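Local structure of mandelate racemase/muconate lactonizing enzyme-like protein (Rubrobacter xylanophilus DSM 9941, 2QQ6) at residues B[5-10]-B[60-65]; B[38-43]-B[319-324]; B[173-178]-B[219-224]. The protein binds magnesium through acidic residues in a TIM-barrel domain and is probably a lyase of the mandelate racemase/muconate lactonizing branch of the enolase superfamily. One frame throughout, in Å; residues are numbered along the deposited sequence.

From the N terminus, contact 1 closes the first loop: residues 5-10, just before strand 10-17, meet 60-65 and enclose the antiparallel sheet of strands 10-17, 21-29 and 32-37 together with helix 44-53. Contact 2 starts inside that loop, at 38-43, and ends at 319-324, so the two cross; it ties the N-terminal domain to the barrel domain. Contact 3 (173-178 with 219-224) is nested inside the long loop of contact 2 and joins the loops that follow the adjacent barrel strands 167-171 and 212-216. No two contacts touch: nearest atoms are about 14 Å apart between contacts 1 and 2, and about 11 Å between contacts 2 and 3.

Contact 1 (B[5-10]-B[60-65]); sequences APRITR and GEDPRD
Ile8 and Glu61 form the tight side of this contact. Ile8 N donates to Glu61 O at 2.9 Å, and Gly60 N returns a bond to Ile8 O at 2.8 Å, so two backbone bonds fix the relative position of the loops where they cross. The buried Ile8 side chain packs beside these bonds: CD1 lies against CB of Glu61 (3.6 Å), while CG1 meets CB of Pro63 at 4.0 Å. Pro63 also packs on Leu101 and Leu105 of helix 86-106, and Ile8 on Val27 of strand 21-29, so this side is wedged between the sheet and a helix of the enolase-type N-terminal domain. Just beyond Ile8, Thr9 and Arg10 both face Trp28 in a classic beta bulge at the start of strand 10-17. A type I turn from Asp62 to Asp65 leads the other segment into helix 66-76.

The looser, partly exposed side is polar. Arg7 bends at chi2 (-79°) and again at chi3, which brings its guanidinium back over its own segment; NE then donates to Pro6 O at 2.7 Å in a nearly straight bond (162°). NH2 of Arg7 reaches across to OD2 of Asp62 (2.7 Å), a salt bridge with the guanidinium and carboxylate planes 56° apart. Arg64 holds the same group from within its own segment, its NE meeting the syn lone pair of Asp62 OD1 at 2.6 Å. The CD of Pro6 lies over one face of the Arg64 guanidinium, 3.5 Å from NH2 of that arginine.

Contact 2 (B[38-43]-B[319-324]); sequences CYPSAP and NVSSPV
Tyr39 and Pro40 meet Val320 where the N-terminal domain touches the TIM barrel, an interdomain seam characteristic of the enolase superfamily. Segment 38-43 leaves strand 32-37, whereas 319-324 runs into helix 323-334; their burial is modest, about 148 Å² in all.

The Tyr39 side chain can be followed outward. At CB, the first torsion sets CG anti to the backbone N (chi1 163°), which swings the ring to the side where Val320 lies. CD1 and CE1 then face CG1 of Val320 obliquely; their modelled separation is too short to be trusted, so only the adjacency is meaningful. On the other flank CD2 of Tyr39 is 3.7 Å from CB of Ser41, which lies in the ring plane. One face carries CD of Pro40, displaced toward the rim, and that same CD approaches CG1 of Val320 at 3.4 Å. At the tip, OH hydrogen-bonds to O of Phe79 of the second subunit, so the residue spans domain and dimer interfaces. Its side chain is also about 5 Å from that of the magnesium ligand Glu268, and about 8 Å from the magnesium ion, which places the seam beside the metal site.

No hydrogen bond crosses between the segments. Val320 is instead presented by an Asx turn, in which Ser321 N donates to OD1 of Asn319 at 2.9 Å, with an angle of 166°.

Contact 3 (B[173-178]-B[219-224]); sequences DDITGP and GRFDIP
Asp173 and Arg220 carry the polar link between these loops, a salt bridge in which NE of Arg220 donates to OD2 of Asp173 at 3.2 Å with an angle of 150°. The approach is from above the carboxylate, 38° out of its plane, and the two flat groups are moderately turned against each other, so this is a single-point bond and not a flat, two-pronged pairing. NH2 of Arg220 is 3.7 Å from OD2 of Asp173 and finds its hydrogen bond elsewhere, at O of Ala136. The other carboxylate oxygen is engaged as well: OD1 of Asp173 bonds to ND1 of His218. Partners on both oxygens probably limit rotation of the carboxylate, and a chi1 of 65°, with CG between the backbone N and the carbonyl carbon, directs it toward Arg220.

Outside this polar pair lies an apolar layer. CD1 of Ile175 rests on the aliphatic stem of Arg220, 3.7 Å from its CG, and reaches CZ of Phe221 at 3.8 Å. CB of Asp173 meets the edge of the Phe221 ring near its plane, 3.9 Å from CZ, while CB of Arg220 lies over one ring face, offset toward the rim. Ile175 is brought there by the type I turn from Asp174 to Gly177, closed by Gly177 N to Asp174 O at 2.8 Å. Farther out, Phe221 packs on Ile188, Ile175 on Phe183, and Arg220 on Phe79 of the second subunit.

Both segments follow neighbouring parallel strands, 167-171 and 212-216, and the latter ends at the magnesium ligand Asp216, whose side chain is about 6 Å from that of Asp173. The arrangement is that of adjoining loops at the C-terminal mouth of a TIM barrel, where enolase-superfamily enzymes place their metal site.

Contact 1 (B[5-10]-B[60-65])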
# COMPACT_ATOMS: atom_id res chain seq x y z
N ALA B 5 15.49 -32.48 1.66
CA ALA B 5 15.29 -31.40 0.69
C ALA B 5 13.83 -31.00 0.59
O ALA B 5 13.21 -31.14 -0.47
CB ALA B 5 15.81 -31.81 -0.70
N PRO B 6 13.25 -30.50 1.69
CA PRO B 6 11.84 -30.10 1.64
C PRO B 6 11.62 -28.95 0.66
O PRO B 6 12.32 -27.93 0.69
CB PRO B 6 11.53 -29.72 3.09
CG PRO B 6 12.85 -29.30 3.63
CD PRO B 6 13.80 -30.31 3.04
N ARG B 7 10.64 -29.12 -0.23
CA ARG B 7 10.31 -28.11 -1.22
C ARG B 7 8.85 -27.73 -1.04
O ARG B 7 8.03 -28.55 -0.62
CB ARG B 7 10.51 -28.67 -2.62
CG ARG B 7 11.73 -29.55 -2.79
CD ARG B 7 13.02 -28.76 -2.93
NE ARG B 7 13.57 -28.30 -1.65
CZ ARG B 7 14.84 -27.98 -1.47
NH1 ARG B 7 15.70 -28.07 -2.48
NH2 ARG B 7 15.27 -27.57 -0.28
N ILE B 8 8.52 -26.48 -1.34
CA ILE B 8 7.15 -26.01 -1.21
C ILE B 8 6.31 -26.72 -2.24
O ILE B 8 6.71 -26.86 -3.39
CB ILE B 8 7.06 -24.49 -1.42
CG1 ILE B 8 7.95 -23.77 -0.40
CG2 ILE B 8 5.61 -24.03 -1.28
CD1 ILE B 8 8.07 -22.29 -0.65
N THR B 9 5.12 -27.17 -1.84
CA THR B 9 4.25 -27.90 -2.74
C THR B 9 2.84 -27.32 -2.94
O THR B 9 2.30 -27.38 -4.05
CB THR B 9 4.13 -29.38 -2.28
OG1 THR B 9 3.45 -29.44 -1.02
CG2 THR B 9 5.53 -29.99 -2.12
N ARG B 10 2.24 -26.77 -1.89
CA ARG B 10 0.90 -26.19 -2.00
C ARG B 10 0.69 -24.98 -1.11
O ARG B 10 1.27 -24.88 -0.03
CB ARG B 10 -0.15 -27.25 -1.68
N GLY B 60 8.42 -25.22 -4.93
CA GLY B 60 9.74 -25.78 -5.11
C GLY B 60 10.80 -25.18 -4.23
O GLY B 60 11.85 -25.78 -4.01
N GLU B 61 10.54 -24.00 -3.69
CA GLU B 61 11.51 -23.33 -2.83
C GLU B 61 11.71 -24.02 -1.49
O GLU B 61 10.79 -24.64 -0.96
CB GLU B 61 11.09 -21.88 -2.64
CG GLU B 61 11.15 -21.09 -3.94
CD GLU B 61 12.58 -20.87 -4.41
OE1 GLU B 61 12.77 -20.41 -5.55
OE2 GLU B 61 13.52 -21.16 -3.63
N ASP B 62 12.93 -23.93 -0.96
CA ASP B 62 13.27 -24.51 0.35
C ASP B 62 12.67 -23.53 1.35
O ASP B 62 13.23 -22.45 1.59
CB ASP B 62 14.79 -24.56 0.51
CG ASP B 62 15.24 -25.39 1.71
OD1 ASP B 62 14.54 -25.39 2.74
OD2 ASP B 62 16.31 -26.03 1.61
N PRO B 63 11.52 -23.88 1.95
CA PRO B 63 10.83 -23.04 2.93
C PRO B 63 11.62 -22.73 4.18
O PRO B 63 11.07 -22.22 5.16
CB PRO B 63 9.58 -23.84 3.24
CG PRO B 63 10.12 -25.24 3.22
CD PRO B 63 10.95 -25.24 1.95
N ARG B 64 12.90 -23.04 4.18
CA ARG B 64 13.71 -22.76 5.34
C ARG B 64 14.39 -21.39 5.26
O ARG B 64 14.67 -20.76 6.29
CB ARG B 64 14.72 -23.89 5.54
CG ARG B 64 14.12 -25.08 6.24
CD ARG B 64 15.04 -26.27 6.20
NE ARG B 64 15.27 -26.73 4.83
CZ ARG B 64 16.21 -27.60 4.50
NH1 ARG B 64 17.00 -28.10 5.44
NH2 ARG B 64 16.37 -27.96 3.23
N ASP B 65 14.64 -20.92 4.04
CA ASP B 65 15.25 -19.61 3.86
C ASP B 65 14.06 -18.69 3.72
O ASP B 65 13.74 -18.20 2.62
CB ASP B 65 16.09 -19.60 2.61
CG ASP B 65 17.09 -20.73 2.58
OD1 ASP B 65 17.95 -20.77 3.49
OD2 ASP B 65 17.01 -21.58 1.66

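Contact 2 (B[38-43]-B[319-324])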
# COMPACT_ATOMS: atom_id res chain seq x y z
N CYS B 38 -3.43 -13.49 8.36
CA CYS B 38 -3.29 -12.13 7.86
C CYS B 38 -4.09 -11.17 8.73
O CYS B 38 -4.99 -11.58 9.48
CB CYS B 38 -3.80 -12.01 6.42
SG CYS B 38 -2.79 -12.78 5.12
N TYR B 39 -3.75 -9.89 8.65
CA TYR B 39 -4.44 -8.85 9.39
C TYR B 39 -5.75 -8.60 8.64
O TYR B 39 -5.84 -8.81 7.43
CB TYR B 39 -3.59 -7.58 9.40
CG TYR B 39 -4.33 -6.31 9.78
CD1 TYR B 39 -4.43 -5.91 11.11
CD2 TYR B 39 -4.95 -5.52 8.81
CE1 TYR B 39 -5.13 -4.75 11.46
CE2 TYR B 39 -5.65 -4.37 9.14
CZ TYR B 39 -5.73 -4.00 10.47
OH TYR B 39 -6.44 -2.87 10.81
N PRO B 40 -6.80 -8.19 9.35
CA PRO B 40 -8.08 -7.93 8.69
C PRO B 40 -8.05 -6.67 7.83
O PRO B 40 -8.47 -5.60 8.25
CB PRO B 40 -9.05 -7.82 9.86
CG PRO B 40 -8.17 -7.29 10.98
CD PRO B 40 -6.93 -8.13 10.82
N SER B 41 -7.55 -6.80 6.61
CA SER B 41 -7.47 -5.65 5.73
C SER B 41 -8.41 -5.72 4.53
O SER B 41 -8.49 -6.75 3.84
CB SER B 41 -6.03 -5.48 5.25
OG SER B 41 -5.90 -4.30 4.48
N ALA B 42 -9.12 -4.62 4.29
CA ALA B 42 -10.04 -4.50 3.16
C ALA B 42 -10.86 -5.77 3.00
O ALA B 42 -11.14 -6.44 3.99
CB ALA B 42 -9.24 -4.22 1.90
N PRO B 43 -11.28 -6.10 1.76
CA PRO B 43 -12.07 -7.33 1.66
C PRO B 43 -11.14 -8.53 1.70
O PRO B 43 -10.22 -8.64 0.88
CB PRO B 43 -12.77 -7.17 0.32
CG PRO B 43 -11.76 -6.44 -0.48
CD PRO B 43 -11.31 -5.38 0.47
N ASN B 319 -2.12 -5.51 17.82
CA ASN B 319 -2.63 -6.85 17.53
C ASN B 319 -4.13 -6.86 17.43
O ASN B 319 -4.83 -6.39 18.34
CB ASN B 319 -2.20 -7.80 18.65
CG ASN B 319 -2.50 -9.26 18.33
OD1 ASN B 319 -3.60 -9.61 17.89
ND2 ASN B 319 -1.53 -10.12 18.57
N VAL B 320 -4.64 -7.42 16.35
CA VAL B 320 -6.08 -7.49 16.15
C VAL B 320 -6.44 -8.83 15.50
O VAL B 320 -7.43 -8.94 14.77
CB VAL B 320 -6.56 -6.33 15.25
CG1 VAL B 320 -6.20 -6.59 13.80
CG2 VAL B 320 -8.02 -6.10 15.42
N SER B 321 -5.63 -9.84 15.77
CA SER B 321 -5.86 -11.16 15.19
C SER B 321 -6.22 -12.22 16.22
O SER B 321 -6.19 -11.97 17.43
CB SER B 321 -4.63 -11.60 14.39
OG SER B 321 -4.39 -10.71 13.32
N SER B 322 -6.56 -13.41 15.72
CA SER B 322 -6.95 -14.56 16.54
C SER B 322 -5.74 -15.22 17.20
O SER B 322 -4.64 -14.66 17.19
CB SER B 322 -7.66 -15.57 15.65
OG SER B 322 -6.77 -16.10 14.70
N PRO B 323 -5.93 -16.42 17.79
CA PRO B 323 -4.79 -17.07 18.44
C PRO B 323 -3.59 -17.31 17.52
O PRO B 323 -2.44 -17.32 17.97
CB PRO B 323 -5.39 -18.38 18.96
CG PRO B 323 -6.80 -18.01 19.23
CD PRO B 323 -7.16 -17.19 18.02
N VAL B 324 -3.85 -17.51 16.23
CA VAL B 324 -2.76 -17.76 15.29
C VAL B 324 -1.83 -16.54 15.16
O VAL B 324 -0.65 -16.62 15.50
CB VAL B 324 -3.30 -18.14 13.89
CG1 VAL B 324 -2.15 -18.26 12.90
CG2 VAL B 324 -4.02 -19.46 13.97

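Contact 3 (B[173-178]-B[219-224])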
# COMPACT_ATOMS: atom_id res chain seq x y z
N ASP B 173 -12.46 9.14 20.43
CA ASP B 173 -12.88 9.84 19.22
C ASP B 173 -14.32 9.47 18.80
O ASP B 173 -14.71 8.30 18.79
CB ASP B 173 -11.90 9.57 18.06
CG ASP B 173 -11.87 8.10 17.62
OD1 ASP B 173 -11.53 7.24 18.45
OD2 ASP B 173 -12.18 7.81 16.44
N ASP B 174 -15.10 10.49 18.46
CA ASP B 174 -16.48 10.31 18.04
C ASP B 174 -16.77 11.33 16.93
O ASP B 174 -17.60 12.22 17.08
CB ASP B 174 -17.41 10.51 19.24
CG ASP B 174 -18.80 9.95 19.01
OD1 ASP B 174 -18.97 9.13 18.09
OD2 ASP B 174 -19.72 10.32 19.78
N ILE B 175 -16.06 11.18 15.81
CA ILE B 175 -16.18 12.06 14.65
C ILE B 175 -17.59 12.07 14.05
O ILE B 175 -18.00 13.02 13.36
CB ILE B 175 -15.14 11.66 13.55
CG1 ILE B 175 -13.76 12.19 13.93
CG2 ILE B 175 -15.50 12.27 12.21
CD1 ILE B 175 -13.27 11.74 15.27
N THR B 176 -18.34 11.01 14.32
CA THR B 176 -19.69 10.86 13.83
C THR B 176 -20.67 11.17 14.95
O THR B 176 -21.88 10.99 14.80
CB THR B 176 -19.94 9.44 13.36
OG1 THR B 176 -19.79 8.55 14.47
CG2 THR B 176 -18.94 9.05 12.30
N GLY B 177 -20.14 11.63 16.07
CA GLY B 177 -20.98 11.95 17.21
C GLY B 177 -21.60 13.33 17.08
O GLY B 177 -21.14 14.14 16.27
N PRO B 178 -22.65 13.63 17.86
CA PRO B 178 -23.33 14.92 17.83
C PRO B 178 -22.45 16.09 18.25
O PRO B 178 -22.73 17.23 17.89
CB PRO B 178 -24.50 14.71 18.78
CG PRO B 178 -23.94 13.76 19.79
CD PRO B 178 -23.22 12.76 18.91
N GLY B 219 -6.13 8.66 14.97
CA GLY B 219 -5.62 9.71 14.09
C GLY B 219 -6.65 10.44 13.25
O GLY B 219 -6.73 10.22 12.04
N ARG B 220 -7.40 11.33 13.87
CA ARG B 220 -8.45 12.06 13.16
C ARG B 220 -8.36 13.58 13.32
O ARG B 220 -9.24 14.27 12.81
CB ARG B 220 -9.84 11.67 13.68
CG ARG B 220 -10.04 10.23 14.11
CD ARG B 220 -10.50 9.35 12.98
NE ARG B 220 -10.99 8.08 13.50
CZ ARG B 220 -11.40 7.08 12.74
NH1 ARG B 220 -11.39 7.19 11.42
NH2 ARG B 220 -11.83 5.96 13.31
N PHE B 221 -7.33 14.10 13.98
CA PHE B 221 -7.31 15.55 14.21
C PHE B 221 -6.17 16.41 13.71
O PHE B 221 -5.06 15.93 13.45
CB PHE B 221 -7.51 15.80 15.70
CG PHE B 221 -8.50 14.87 16.31
CD1 PHE B 221 -8.12 13.58 16.68
CD2 PHE B 221 -9.83 15.24 16.45
CE1 PHE B 221 -9.05 12.68 17.17
CE2 PHE B 221 -10.78 14.35 16.94
CZ PHE B 221 -10.39 13.07 17.30
N ASP B 222 -6.47 17.70 13.60
CA ASP B 222 -5.54 18.71 13.15
C ASP B 222 -4.56 19.07 14.25
O ASP B 222 -4.74 18.72 15.41
CB ASP B 222 -6.28 19.98 12.71
CG ASP B 222 -7.15 20.54 13.81
OD1 ASP B 222 -6.83 20.32 15.00
OD2 ASP B 222 -8.15 21.22 13.49
N ILE B 223 -3.52 19.80 13.87
CA ILE B 223 -2.50 20.20 14.80
C ILE B 223 -3.04 20.82 16.09
O ILE B 223 -2.72 20.34 17.18
CB ILE B 223 -1.48 21.15 14.11
CG1 ILE B 223 -0.56 20.34 13.20
CG2 ILE B 223 -0.68 21.91 15.14
CD1 ILE B 223 0.32 19.37 13.95
N PRO B 224 -3.87 21.88 15.98
CA PRO B 224 -4.44 22.55 17.15
C PRO B 224 -5.16 21.62 18.13
O PRO B 224 -4.86 21.61 19.33
CB PRO B 224 -5.37 23.58 16.53
CG PRO B 224 -4.69 23.92 15.27
CD PRO B 224 -4.30 22.56 14.75